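Long-range contacts in hypothetical protein (Staphylococcus aureus subsp. aureus, PDB 2IL5), which is of unknown function but has the Bet v 1-like fold of the Activator of Hsp90 ATPase homolog 1-like family: residues Y124-E129 with K142-Y146; W42-S46 with Y63-D67; L21-S25 with M161-E166; Y30-T34 with L84-V90. All blocks are in the same frame, centred on the assembly; numbering follows the deposited sequence.

In the fold
From the N terminus, contact 3 opens first, at the end of strand 12-22. Contact 4 opens next, in and just after helix 26-32, and contact 2 follows in the loop after helix 36-39. Contact 2 closes first, on strand 62-68. Contact 4 then closes around it, on the hairpin turn between strands 74-85 and 89-94. Contact 1 opens and closes later, between strand 118-128 and the early part of helix 136-166. Contact 3 closes last, near the end of that helix, and encloses the other three without crossing. Contacts 1 and 3 hold the long helix to the sheet on opposite sides of the chain's centre. Contacts 2, 3 and 4 touch through Trp42, Met161, Ala32 and Trp33.

Contact 1: Y124-E129 with K142-Y146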
loop_
_atom_site.group_PDB
_atom_site.type_symbol
_atom_site.label_atom_id
_atom_site.label_comp_id
_atom_site.label_asym_id
_atom_site.label_seq_id
_atom_site.Cartn_x
_atom_site.Cartn_y
_atom_site.Cartn_z
ATOM N N TYR A 124 2.633 -6.556 4.410
ATOM C CA TYR A 124 3.333 -6.268 3.183
ATOM C C TYR A 124 4.606 -7.090 3.102
ATOM O O TYR A 124 5.341 -7.197 4.096
ATOM C CB TYR A 124 3.665 -4.791 3.149
ATOM C CG TYR A 124 4.672 -4.281 2.116
ATOM C CD1 TYR A 124 4.280 -3.950 0.812
ATOM C CD2 TYR A 124 6.018 -4.059 2.481
ATOM C CE1 TYR A 124 5.191 -3.402 -0.117
ATOM C CE2 TYR A 124 6.955 -3.553 1.560
ATOM C CZ TYR A 124 6.540 -3.208 0.281
ATOM O OH TYR A 124 7.490 -2.708 -0.601
ATOM N N ARG A 125 4.863 -7.640 1.914
ATOM C CA ARG A 125 6.075 -8.420 1.644
ATOM C C ARG A 125 6.817 -7.862 0.423
ATOM O O ARG A 125 6.213 -7.632 -0.624
ATOM C CB ARG A 125 5.738 -9.872 1.432
ATOM C CG ARG A 125 6.968 -10.725 1.523
ATOM C CD ARG A 125 6.730 -12.193 1.335
ATOM N NE ARG A 125 5.968 -12.596 0.165
ATOM C CZ ARG A 125 4.691 -13.017 0.195
ATOM N NH1 ARG A 125 3.964 -13.002 1.315
ATOM N NH2 ARG A 125 4.110 -13.415 -0.911
ATOM N N SER A 126 8.113 -7.620 0.573
ATOM C CA SER A 126 8.920 -7.111 -0.530
ATOM C C SER A 126 10.290 -7.758 -0.575
ATOM O O SER A 126 10.928 -7.890 0.449
ATOM C CB SER A 126 9.131 -5.601 -0.395
ATOM O OG SER A 126 9.856 -5.130 -1.523
ATOM N N LEU A 127 10.736 -8.138 -1.759
ATOM C CA LEU A 127 12.037 -8.798 -1.938
ATOM C C LEU A 127 13.128 -7.787 -1.965
ATOM O O LEU A 127 13.046 -6.852 -2.754
ATOM C CB LEU A 127 12.089 -9.533 -3.279
ATOM C CG LEU A 127 11.908 -11.018 -3.208
ATOM C CD1 LEU A 127 11.960 -11.523 -4.613
ATOM C CD2 LEU A 127 13.034 -11.658 -2.376
ATOM N N VAL A 128 14.128 -7.925 -1.104
ATOM C CA VAL A 128 15.271 -6.989 -1.170
ATOM C C VAL A 128 16.526 -7.576 -1.892
ATOM O O VAL A 128 16.964 -8.690 -1.686
ATOM C CB VAL A 128 15.452 -6.060 0.116
ATOM C CG1 VAL A 128 14.625 -6.539 1.285
ATOM C CG2 VAL A 128 16.952 -5.719 0.481
ATOM N N GLU A 129 17.017 -6.820 -2.844
ATOM C CA GLU A 129 18.091 -7.320 -3.673
ATOM C C GLU A 129 19.403 -7.299 -2.890
ATOM O O GLU A 129 19.746 -6.306 -2.208
ATOM C CB GLU A 129 18.198 -6.524 -4.959
ATOM C CG GLU A 129 18.497 -7.380 -6.163
ATOM C CD GLU A 129 17.238 -7.890 -6.868
ATOM O OE1 GLU A 129 16.271 -8.296 -6.158
ATOM O OE2 GLU A 129 17.225 -7.898 -8.134
ATOM N N LYS A 142 20.906 -3.396 5.093
ATOM C CA LYS A 142 20.090 -2.931 3.968
ATOM C C LYS A 142 18.590 -3.340 4.106
ATOM O O LYS A 142 17.725 -2.569 3.747
ATOM C CB LYS A 142 20.615 -3.473 2.634
ATOM C CG LYS A 142 19.828 -2.938 1.429
ATOM C CD LYS A 142 20.304 -3.444 0.090
ATOM C CE LYS A 142 19.447 -2.870 -1.076
ATOM N NZ LYS A 142 19.776 -3.587 -2.316
ATOM N N LYS A 143 18.297 -4.542 4.605
ATOM C CA LYS A 143 16.906 -4.969 4.848
ATOM C C LYS A 143 16.241 -4.234 6.009
ATOM O O LYS A 143 15.072 -3.942 5.934
ATOM C CB LYS A 143 16.804 -6.460 5.088
ATOM C CG LYS A 143 17.327 -7.272 3.907
ATOM C CD LYS A 143 17.705 -8.651 4.409
ATOM C CE LYS A 143 16.481 -9.353 4.844
ATOM N NZ LYS A 143 16.893 -10.390 5.820
ATOM N N LYS A 144 16.999 -3.956 7.067
ATOM C CA LYS A 144 16.521 -3.153 8.157
ATOM C C LYS A 144 16.162 -1.705 7.737
ATOM O O LYS A 144 15.105 -1.215 8.103
ATOM C CB LYS A 144 17.531 -3.189 9.311
ATOM C CG LYS A 144 17.215 -2.264 10.473
ATOM C CD LYS A 144 16.359 -2.920 11.565
ATOM C CE LYS A 144 14.840 -2.945 11.209
ATOM N NZ LYS A 144 13.938 -2.619 12.379
ATOM N N GLU A 145 17.033 -1.058 6.968
ATOM C CA GLU A 145 16.814 0.290 6.413
ATOM C C GLU A 145 15.588 0.301 5.511
ATOM O O GLU A 145 14.786 1.228 5.543
ATOM C CB GLU A 145 18.026 0.749 5.573
ATOM C CG GLU A 145 19.036 1.622 6.252
ATOM C CD GLU A 145 20.502 1.290 5.879
ATOM O OE1 GLU A 145 20.819 0.989 4.689
ATOM O OE2 GLU A 145 21.340 1.318 6.812
ATOM N N TYR A 146 15.514 -0.698 4.649
ATOM C CA TYR A 146 14.373 -0.884 3.747
ATOM C C TYR A 146 13.028 -1.099 4.508
ATOM O O TYR A 146 12.040 -0.439 4.205
ATOM C CB TYR A 146 14.652 -2.012 2.711
ATOM C CG TYR A 146 13.546 -2.131 1.720
ATOM C CD1 TYR A 146 13.364 -1.162 0.727
ATOM C CD2 TYR A 146 12.631 -3.177 1.803
ATOM C CE1 TYR A 146 12.305 -1.257 -0.172
ATOM C CE2 TYR A 146 11.559 -3.275 0.923
ATOM C CZ TYR A 146 11.398 -2.327 -0.063
ATOM O OH TYR A 146 10.341 -2.454 -0.953
#
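Tyr146 reaches from helix 136-166 to strand 124-128 and brings its hydroxyl between two others. Tyr146 OH hydrogen-bonds with Tyr124 OH at 2.9 Å and lies 2.8 Å from Ser126 OG, within hydrogen-bonding distance. The side chains of Tyr124 and Tyr146 run nearly perpendicular, and Tyr146 OH lies at the edge of the Tyr124 ring. Tyr146 has CG anti to the backbone N (chi1 -175°), which carries the ring across to the strand. Asp104 on the adjacent strand bonds to both Ser126 OG and Tyr124 OH, which ties the two buried hydroxyls to one carboxylate. This is where the long C-terminal helix of the Bet v 1-like fold packs against the antiparallel sheet. Farther along the strand the packing is apolar. Val128 CG1 meets Tyr146 CD2 at 3.9 Å, and Val128 CG2 lies 3.8 Å from Lys143 CG. The outer side is more open. Lys142 runs fully extended past Val128, and its NZ donates to Glu129 O at 2.7 Å, tilted 25° from the carbonyl plane. The same NZ forms a salt bridge to Glu131. Beyond its packed CG, Lys143 bends away to a salt bridge with Glu12.

Contact 2: W42-S46 with Y63-D67; sequences WFMTS and YRIVD
Thr45 and Asp67 make the polar part of this contact. Thr45 OG1 donates to Asp67 OD1 over a short 2.5 Å. The hydroxyl meets the carboxylate from above its plane, 38° out of it. With OG1 anti to the backbone N (chi1 -166°), the Thr45 hydroxyl points at the strand. Both ends of the bond have a further partner: Asn50 ND2 for Thr45 OG1, and Thr49 OG1 for Asp67 OD1. The carboxylate is therefore fixed by more than one hydroxyl in a buried place.

The apolar contacts centre on Ile65, whose two methyls serve different partners. CG2 packs against Thr45 CB at 3.7 Å. CD1 lies in the plane of the Phe43 ring, at its edge, 3.7 Å from Phe43 CD1. It also lies 3.3 Å from the backbone atom Phe43 O.

The aromatic contact is looser. The Phe43 side chain comes crosswise to Tyr63, with Tyr63 OH at the edge of the Phe43 ring, 4.0 Å from Phe43 CE1. That hydroxyl bonds to Thr93 O. Over one face of the Phe43 ring lies CG of Met44, a selenomethionine.

In the Bet v 1-like fold, the loop of residues 42-46 runs over strand 62-68 between sheet and long helix. Phe43 reaches Met92 and Ile94 of strand 89-94, whereas Trp42 and Met44 pack on helix 136-166.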
loop_
_atom_site.group_PDB
_atom_site.type_symbol
_atom_site.label_atom_id
_atom_site.label_comp_id
_atom_site.label_asym_id
_atom_site.label_seq_id
_atom_site.Cartn_x
_atom_site.Cartn_y
_atom_site.Cartn_z
ATOM N N TRP A 42 -4.413 9.178 -1.731
ATOM C CA TRP A 42 -3.556 8.644 -0.660
ATOM C C TRP A 42 -2.640 7.497 -1.017
ATOM O O TRP A 42 -1.621 7.329 -0.378
ATOM C CB TRP A 42 -4.386 8.232 0.570
ATOM C CG TRP A 42 -5.158 6.949 0.404
ATOM C CD1 TRP A 42 -6.438 6.824 -0.072
ATOM C CD2 TRP A 42 -4.727 5.615 0.760
ATOM N NE1 TRP A 42 -6.816 5.485 -0.059
ATOM C CE2 TRP A 42 -5.792 4.731 0.453
ATOM C CE3 TRP A 42 -3.538 5.075 1.299
ATOM C CZ2 TRP A 42 -5.700 3.331 0.662
ATOM C CZ3 TRP A 42 -3.458 3.696 1.515
ATOM C CH2 TRP A 42 -4.543 2.844 1.200
ATOM N N PHE A 43 -3.015 6.679 -1.985
ATOM C CA PHE A 43 -2.273 5.444 -2.237
ATOM C C PHE A 43 -1.148 5.675 -3.226
ATOM O O PHE A 43 -1.389 5.689 -4.428
ATOM C CB PHE A 43 -3.213 4.354 -2.757
ATOM C CG PHE A 43 -2.590 3.008 -2.797
ATOM C CD1 PHE A 43 -2.082 2.493 -3.990
ATOM C CD2 PHE A 43 -2.480 2.249 -1.636
ATOM C CE1 PHE A 43 -1.471 1.232 -4.024
ATOM C CE2 PHE A 43 -1.866 0.990 -1.664
ATOM C CZ PHE A 43 -1.370 0.492 -2.872
HETATM N N MSE A 44 0.064 5.865 -2.693
HETATM C CA MSE A 44 1.293 6.199 -3.453
HETATM C C MSE A 44 1.183 7.485 -4.253
HETATM O O MSE A 44 1.962 7.742 -5.157
HETATM C CB MSE A 44 1.703 5.054 -4.385
HETATM C CG MSE A 44 1.542 3.675 -3.807
HETATM SE SE MSE A 44 3.128 3.081 -2.898
HETATM C CE MSE A 44 4.496 3.250 -4.294
ATOM N N THR A 45 0.191 8.289 -3.915
ATOM C CA THR A 45 -0.027 9.519 -4.614
ATOM C C THR A 45 -0.835 10.488 -3.735
ATOM O O THR A 45 -1.103 10.183 -2.566
ATOM C CB THR A 45 -0.689 9.195 -5.958
ATOM O OG1 THR A 45 -0.628 10.333 -6.824
ATOM C CG2 THR A 45 -2.116 8.689 -5.758
ATOM N N SER A 46 -1.183 11.659 -4.264
ATOM C CA SER A 46 -2.104 12.573 -3.559
ATOM C C SER A 46 -2.881 13.402 -4.567
ATOM O O SER A 46 -2.550 13.381 -5.770
ATOM C CB SER A 46 -1.368 13.470 -2.548
ATOM O OG SER A 46 -0.521 14.365 -3.230
ATOM N N TYR A 63 -4.371 -1.823 -11.845
ATOM C CA TYR A 63 -4.381 -0.418 -11.525
ATOM C C TYR A 63 -3.058 0.201 -11.963
ATOM O O TYR A 63 -2.010 -0.472 -11.987
ATOM C CB TYR A 63 -4.697 -0.137 -10.042
ATOM C CG TYR A 63 -3.565 -0.510 -9.121
ATOM C CD1 TYR A 63 -3.478 -1.793 -8.567
ATOM C CD2 TYR A 63 -2.549 0.408 -8.841
ATOM C CE1 TYR A 63 -2.411 -2.138 -7.741
ATOM C CE2 TYR A 63 -1.482 0.082 -8.040
ATOM C CZ TYR A 63 -1.410 -1.186 -7.475
ATOM O OH TYR A 63 -0.327 -1.492 -6.674
ATOM N N ARG A 64 -3.129 1.484 -12.344
ATOM C CA ARG A 64 -1.952 2.230 -12.760
ATOM C C ARG A 64 -1.958 3.676 -12.229
ATOM O O ARG A 64 -2.821 4.479 -12.591
ATOM C CB ARG A 64 -1.830 2.208 -14.275
ATOM C CG ARG A 64 -0.569 2.819 -14.751
ATOM C CD ARG A 64 -0.541 2.887 -16.263
ATOM N NE ARG A 64 0.786 3.299 -16.735
ATOM C CZ ARG A 64 1.052 4.515 -17.184
ATOM N NH1 ARG A 64 2.271 4.834 -17.588
ATOM N NH2 ARG A 64 0.082 5.416 -17.231
ATOM N N ILE A 65 -0.999 3.983 -11.359
ATOM C CA ILE A 65 -0.876 5.306 -10.743
ATOM C C ILE A 65 0.420 5.963 -11.222
ATOM O O ILE A 65 1.508 5.363 -11.137
ATOM C CB ILE A 65 -0.877 5.212 -9.203
ATOM C CG1 ILE A 65 -2.192 4.584 -8.717
ATOM C CG2 ILE A 65 -0.583 6.586 -8.589
ATOM C CD1 ILE A 65 -2.272 4.250 -7.235
ATOM N N VAL A 66 0.275 7.181 -11.761
ATOM C CA VAL A 66 1.400 8.035 -12.162
ATOM C C VAL A 66 1.438 9.270 -11.235
ATOM O O VAL A 66 0.490 10.039 -11.161
ATOM C CB VAL A 66 1.264 8.445 -13.635
ATOM C CG1 VAL A 66 2.468 9.197 -14.098
ATOM C CG2 VAL A 66 1.034 7.208 -14.512
ATOM N N ASP A 67 2.523 9.413 -10.491
ATOM C CA ASP A 67 2.641 10.422 -9.456
ATOM C C ASP A 67 3.792 11.356 -9.806
ATOM O O ASP A 67 4.917 10.896 -10.083
ATOM C CB ASP A 67 2.887 9.779 -8.082
ATOM C CG ASP A 67 2.751 10.781 -6.937
ATOM O OD1 ASP A 67 1.674 11.407 -6.794
ATOM O OD2 ASP A 67 3.717 10.950 -6.174
#

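Contact 3: L21-S25 with M161-E166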
loop_
_atom_site.group_PDB
_atom_site.type_symbol
_atom_site.label_atom_id
_atom_site.label_comp_id
_atom_site.label_asym_id
_atom_site.label_seq_id
_atom_site.Cartn_x
_atom_site.Cartn_y
_atom_site.Cartn_z
ATOM N N LEU A 21 -6.418 1.045 14.384
ATOM C CA LEU A 21 -7.799 1.102 14.926
ATOM C C LEU A 21 -8.457 2.454 14.577
ATOM O O LEU A 21 -7.963 3.508 14.944
ATOM C CB LEU A 21 -7.807 0.897 16.446
ATOM C CG LEU A 21 -7.288 -0.438 17.013
ATOM C CD1 LEU A 21 -7.237 -0.388 18.546
ATOM C CD2 LEU A 21 -8.118 -1.627 16.590
ATOM N N TYR A 22 -9.556 2.401 13.826
ATOM C CA TYR A 22 -10.279 3.600 13.429
ATOM C C TYR A 22 -11.676 3.538 13.978
ATOM O O TYR A 22 -12.188 2.447 14.235
ATOM C CB TYR A 22 -10.353 3.714 11.907
ATOM C CG TYR A 22 -9.011 3.764 11.251
ATOM C CD1 TYR A 22 -8.592 2.746 10.373
ATOM C CD2 TYR A 22 -8.126 4.813 11.534
ATOM C CE1 TYR A 22 -7.331 2.799 9.779
ATOM C CE2 TYR A 22 -6.885 4.874 10.955
ATOM C CZ TYR A 22 -6.485 3.862 10.073
ATOM O OH TYR A 22 -5.239 3.961 9.503
ATOM N N LYS A 23 -12.281 4.712 14.132
ATOM C CA LYS A 23 -13.689 4.852 14.470
ATOM C C LYS A 23 -14.611 4.596 13.263
ATOM O O LYS A 23 -15.792 4.301 13.425
ATOM C CB LYS A 23 -13.955 6.265 15.016
ATOM C CG LYS A 23 -13.691 7.350 13.962
ATOM C CD LYS A 23 -13.924 8.743 14.467
ATOM C CE LYS A 23 -13.397 9.738 13.455
ATOM N NZ LYS A 23 -12.989 11.019 14.101
ATOM N N PHE A 24 -14.078 4.756 12.057
ATOM C CA PHE A 24 -14.846 4.523 10.827
ATOM C C PHE A 24 -15.324 3.085 10.697
ATOM O O PHE A 24 -14.649 2.195 11.177
ATOM C CB PHE A 24 -13.967 4.823 9.623
ATOM C CG PHE A 24 -13.340 6.160 9.664
ATOM C CD1 PHE A 24 -14.128 7.306 9.725
ATOM C CD2 PHE A 24 -11.961 6.289 9.636
ATOM C CE1 PHE A 24 -13.529 8.577 9.766
ATOM C CE2 PHE A 24 -11.361 7.543 9.671
ATOM C CZ PHE A 24 -12.141 8.682 9.730
ATOM N N SER A 25 -16.474 2.882 10.040
ATOM C CA SER A 25 -16.974 1.544 9.668
ATOM C C SER A 25 -16.022 0.794 8.684
ATOM O O SER A 25 -15.317 1.445 7.889
ATOM C CB SER A 25 -18.382 1.643 9.070
ATOM O OG SER A 25 -18.340 2.171 7.756
HETATM N N MSE A 161 -4.734 8.552 4.241
HETATM C CA MSE A 161 -5.977 7.837 4.066
HETATM C C MSE A 161 -7.016 8.190 5.157
HETATM O O MSE A 161 -8.201 8.310 4.866
HETATM C CB MSE A 161 -5.730 6.316 4.032
HETATM C CG MSE A 161 -7.000 5.464 3.759
HETATM SE SE MSE A 161 -6.745 3.657 4.452
HETATM C CE MSE A 161 -6.950 3.934 6.358
ATOM N N TYR A 162 -6.569 8.326 6.401
ATOM C CA TYR A 162 -7.456 8.649 7.504
ATOM C C TYR A 162 -8.225 9.999 7.317
ATOM O O TYR A 162 -9.430 10.050 7.551
ATOM C CB TYR A 162 -6.704 8.608 8.846
ATOM C CG TYR A 162 -7.556 9.077 10.018
ATOM C CD1 TYR A 162 -8.257 8.163 10.812
ATOM C CD2 TYR A 162 -7.689 10.443 10.312
ATOM C CE1 TYR A 162 -9.058 8.601 11.886
ATOM C CE2 TYR A 162 -8.484 10.876 11.366
ATOM C CZ TYR A 162 -9.164 9.947 12.145
ATOM O OH TYR A 162 -9.949 10.385 13.192
ATOM N N HIS A 163 -7.518 11.055 6.900
ATOM C CA HIS A 163 -8.118 12.360 6.634
ATOM C C HIS A 163 -8.987 12.372 5.394
ATOM O O HIS A 163 -9.996 13.041 5.381
ATOM C CB HIS A 163 -7.060 13.444 6.544
ATOM C CG HIS A 163 -6.327 13.665 7.827
ATOM N ND1 HIS A 163 -6.790 14.514 8.812
ATOM C CD2 HIS A 163 -5.170 13.138 8.293
ATOM C CE1 HIS A 163 -5.939 14.511 9.826
ATOM N NE2 HIS A 163 -4.950 13.678 9.537
ATOM N N VAL A 164 -8.627 11.611 4.367
ATOM C CA VAL A 164 -9.483 11.475 3.192
ATOM C C VAL A 164 -10.819 10.861 3.619
ATOM O O VAL A 164 -11.875 11.270 3.134
ATOM C CB VAL A 164 -8.824 10.593 2.107
ATOM C CG1 VAL A 164 -9.864 10.137 1.036
ATOM C CG2 VAL A 164 -7.612 11.300 1.481
ATOM N N ILE A 165 -10.783 9.884 4.527
ATOM C CA ILE A 165 -12.027 9.299 5.043
ATOM C C ILE A 165 -12.803 10.294 5.945
ATOM O O ILE A 165 -14.009 10.484 5.777
ATOM C CB ILE A 165 -11.804 7.929 5.755
ATOM C CG1 ILE A 165 -11.120 6.927 4.835
ATOM C CG2 ILE A 165 -13.155 7.337 6.214
ATOM C CD1 ILE A 165 -10.482 5.745 5.569
ATOM N N GLU A 166 -12.091 10.926 6.877
ATOM C CA GLU A 166 -12.632 11.927 7.778
ATOM C C GLU A 166 -13.378 13.066 7.044
ATOM O O GLU A 166 -14.414 13.515 7.500
ATOM C CB GLU A 166 -11.494 12.500 8.627
ATOM C CG GLU A 166 -11.890 13.629 9.573
ATOM C CD GLU A 166 -12.128 13.145 10.993
ATOM O OE1 GLU A 166 -13.327 13.039 11.397
ATOM O OE2 GLU A 166 -11.111 12.865 11.697
#
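Tyr22, Phe24 and Tyr162 form an aromatic cluster between the end of strand 12-22 and the C-terminal part of the long helix of the Bet v 1-like fold. The rings meet at slanting angles. Tyr22 and Tyr162 have planes 37° apart, with Tyr22 CD2 at the edge of the Tyr162 ring. Phe24 and Tyr162 are turned by 50°, and Phe24 CE2 is 3.4 Å from Tyr162 CD1. Phe24 CZ lies over one face of the Tyr162 ring, toward its rim. Tyr162 has CG anti to the backbone N, which carries its ring past Tyr22 and crosswise to Phe24. Deeper in, the CE methyl of Met161, a selenomethionine, packs 3.6 Å from Tyr22 CE1. Val29 of helix 26-32 also touches both Tyr22 and Phe24.

The solvent side is polar. Lys23 extends over the cluster and forms a salt bridge to Glu166, with a weak hydrogen bond from Lys23 NZ to Glu166 OE1 at 3.4 Å. A second weak bond runs from Lys23 NZ to Tyr162 OH at 3.2 Å.

Phe24 is also held between two aliphatic groups. Lys23 CG lies over one face near the rim. On the opposite face Ile165 CG2 makes a CH-pi contact, 3.5 Å from the ring centroid and 7° off its normal.

Contact 4: Y30-T34 with L84-V90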
loop_
_atom_site.group_PDB
_atom_site.type_symbol
_atom_site.label_atom_id
_atom_site.label_comp_id
_atom_site.label_asym_id
_atom_site.label_seq_id
_atom_site.Cartn_x
_atom_site.Cartn_y
_atom_site.Cartn_z
ATOM N N TYR A 30 -12.682 0.137 3.831
ATOM C CA TYR A 30 -12.555 -0.739 2.661
ATOM C C TYR A 30 -12.705 0.077 1.395
ATOM O O TYR A 30 -11.961 -0.108 0.454
ATOM C CB TYR A 30 -13.582 -1.881 2.715
ATOM C CG TYR A 30 -13.570 -2.827 1.517
ATOM C CD1 TYR A 30 -14.471 -2.651 0.439
ATOM C CD2 TYR A 30 -12.685 -3.922 1.470
ATOM C CE1 TYR A 30 -14.461 -3.506 -0.663
ATOM C CE2 TYR A 30 -12.660 -4.783 0.376
ATOM C CZ TYR A 30 -13.543 -4.584 -0.687
ATOM O OH TYR A 30 -13.524 -5.477 -1.760
ATOM N N GLU A 31 -13.684 0.969 1.373
ATOM C CA GLU A 31 -13.882 1.891 0.264
ATOM C C GLU A 31 -12.615 2.692 -0.111
ATOM O O GLU A 31 -12.331 2.885 -1.308
ATOM C CB GLU A 31 -15.034 2.847 0.586
ATOM C CG GLU A 31 -15.538 3.673 -0.611
ATOM C CD GLU A 31 -16.779 4.560 -0.288
ATOM O OE1 GLU A 31 -16.742 5.400 0.641
ATOM O OE2 GLU A 31 -17.791 4.421 -0.998
ATOM N N ALA A 32 -11.868 3.162 0.895
ATOM C CA ALA A 32 -10.620 3.929 0.669
ATOM C C ALA A 32 -9.636 3.209 -0.249
ATOM O O ALA A 32 -8.903 3.862 -1.004
ATOM C CB ALA A 32 -9.956 4.257 2.002
ATOM N N TRP A 33 -9.676 1.861 -0.195
ATOM C CA TRP A 33 -8.744 0.945 -0.845
ATOM C C TRP A 33 -9.213 0.540 -2.218
ATOM O O TRP A 33 -8.452 -0.050 -2.977
ATOM C CB TRP A 33 -8.534 -0.350 -0.014
ATOM C CG TRP A 33 -7.571 -0.183 1.177
ATOM C CD1 TRP A 33 -7.883 0.286 2.445
ATOM C CD2 TRP A 33 -6.169 -0.499 1.204
ATOM N NE1 TRP A 33 -6.755 0.271 3.248
ATOM C CE2 TRP A 33 -5.691 -0.197 2.512
ATOM C CE3 TRP A 33 -5.261 -1.001 0.254
ATOM C CZ2 TRP A 33 -4.334 -0.396 2.889
ATOM C CZ3 TRP A 33 -3.898 -1.183 0.635
ATOM C CH2 TRP A 33 -3.459 -0.875 1.927
ATOM N N THR A 34 -10.471 0.839 -2.526
ATOM C CA THR A 34 -11.117 0.197 -3.675
ATOM C C THR A 34 -11.877 1.170 -4.527
ATOM O O THR A 34 -12.490 0.786 -5.527
ATOM C CB THR A 34 -12.063 -0.972 -3.254
ATOM O OG1 THR A 34 -13.017 -0.487 -2.324
ATOM C CG2 THR A 34 -11.265 -2.143 -2.648
ATOM N N LEU A 84 -10.527 -9.498 -3.563
ATOM C CA LEU A 84 -11.411 -8.406 -3.118
ATOM C C LEU A 84 -12.624 -9.028 -2.437
ATOM O O LEU A 84 -13.549 -9.522 -3.093
ATOM C CB LEU A 84 -11.887 -7.566 -4.321
ATOM C CG LEU A 84 -10.810 -6.698 -4.991
ATOM C CD1 LEU A 84 -11.265 -6.152 -6.294
ATOM C CD2 LEU A 84 -10.375 -5.550 -4.063
ATOM N N VAL A 85 -12.618 -9.048 -1.116
ATOM C CA VAL A 85 -13.823 -9.422 -0.453
ATOM C C VAL A 85 -14.410 -8.245 0.336
ATOM O O VAL A 85 -13.747 -7.640 1.193
ATOM C CB VAL A 85 -13.782 -10.888 0.165
ATOM C CG1 VAL A 85 -12.361 -11.523 0.212
ATOM C CG2 VAL A 85 -14.662 -11.083 1.450
HETATM N N MSE A 86 -15.637 -7.884 -0.049
HETATM C CA MSE A 86 -16.368 -6.712 0.441
HETATM C C MSE A 86 -16.335 -6.447 1.937
HETATM O O MSE A 86 -16.811 -7.266 2.725
HETATM C CB MSE A 86 -17.819 -6.801 0.027
HETATM C CG MSE A 86 -18.553 -5.491 0.251
HETATM SE SE MSE A 86 -20.476 -5.664 0.226
HETATM C CE MSE A 86 -20.742 -6.683 -1.438
ATOM N N ASP A 87 -15.775 -5.275 2.284
ATOM C CA ASP A 87 -15.623 -4.747 3.655
ATOM C C ASP A 87 -14.700 -5.616 4.487
ATOM O O ASP A 87 -14.641 -5.477 5.704
ATOM C CB ASP A 87 -16.996 -4.572 4.374
ATOM C CG ASP A 87 -17.922 -3.651 3.648
ATOM O OD1 ASP A 87 -17.453 -2.807 2.857
ATOM O OD2 ASP A 87 -19.148 -3.742 3.880
ATOM N N GLU A 88 -13.957 -6.505 3.837
ATOM C CA GLU A 88 -13.278 -7.568 4.569
ATOM C C GLU A 88 -11.801 -7.747 4.207
ATOM O O GLU A 88 -10.947 -7.930 5.085
ATOM C CB GLU A 88 -14.045 -8.890 4.377
ATOM C CG GLU A 88 -13.519 -10.020 5.206
ATOM C CD GLU A 88 -14.247 -11.347 4.990
ATOM O OE1 GLU A 88 -15.436 -11.341 4.565
ATOM O OE2 GLU A 88 -13.620 -12.399 5.280
ATOM N N TYR A 89 -11.478 -7.709 2.924
ATOM C CA TYR A 89 -10.150 -8.168 2.548
ATOM C C TYR A 89 -9.767 -7.723 1.195
ATOM O O TYR A 89 -10.501 -7.919 0.229
ATOM C CB TYR A 89 -10.041 -9.701 2.678
ATOM C CG TYR A 89 -8.673 -10.321 2.425
ATOM C CD1 TYR A 89 -7.554 -9.968 3.182
ATOM C CD2 TYR A 89 -8.519 -11.327 1.461
ATOM C CE1 TYR A 89 -6.284 -10.561 2.945
ATOM C CE2 TYR A 89 -7.280 -11.937 1.229
ATOM C CZ TYR A 89 -6.173 -11.547 1.970
ATOM O OH TYR A 89 -4.963 -12.172 1.728
ATOM N N VAL A 90 -8.599 -7.101 1.151
ATOM C CA VAL A 90 -7.925 -6.806 -0.099
ATOM C C VAL A 90 -6.523 -7.480 -0.124
ATOM O O VAL A 90 -5.717 -7.299 0.795
ATOM C CB VAL A 90 -7.787 -5.252 -0.344
ATOM C CG1 VAL A 90 -7.072 -4.980 -1.662
ATOM C CG2 VAL A 90 -9.132 -4.556 -0.335
#
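The hairpin turn between strands 74-85 and 89-94 takes the ring of Tyr30, from helix 26-32, against its backbone. Asp87 N lies over the centre of one ring face, 3.3 Å above the plane. Met86 CA makes a CH-pi contact on the same face, 4.1 Å from the ring centroid. The ring is put there by CG standing anti to the backbone N of Tyr30 (chi1 178°). Tyr30 CE2 is 3.2 Å from Val85 O, and Tyr89 O lies at the ring edge, in plane.

The turn is shaped by a classic beta bulge. Glu88 N and Tyr89 N both donate to Val85 O, so two residues of one strand face a single residue of the other. This antiparallel hairpin belongs to the curved sheet of the Bet v 1-like fold.

The second face of Tyr30 is backed from its own segment by Thr34 CG2, offset toward the rim. Thr34 OG1 donates to Tyr30 O at 3.0 Å, from above the carbonyl plane. Trp33 N reaches the same oxygen from the other face. With its hydroxyl bound there, Thr34 turns CG2 to Leu84 CD2 at 3.8 Å and to Val90 CG2 at 4.0 Å. Val90 CG2 also packs 3.6 Å from Tyr30 CE2. Inward lies Trp33, whose ring packs edge-to-face with Trp42 and Phe110. Outward, the side chains of Met86 and Glu88 are exposed.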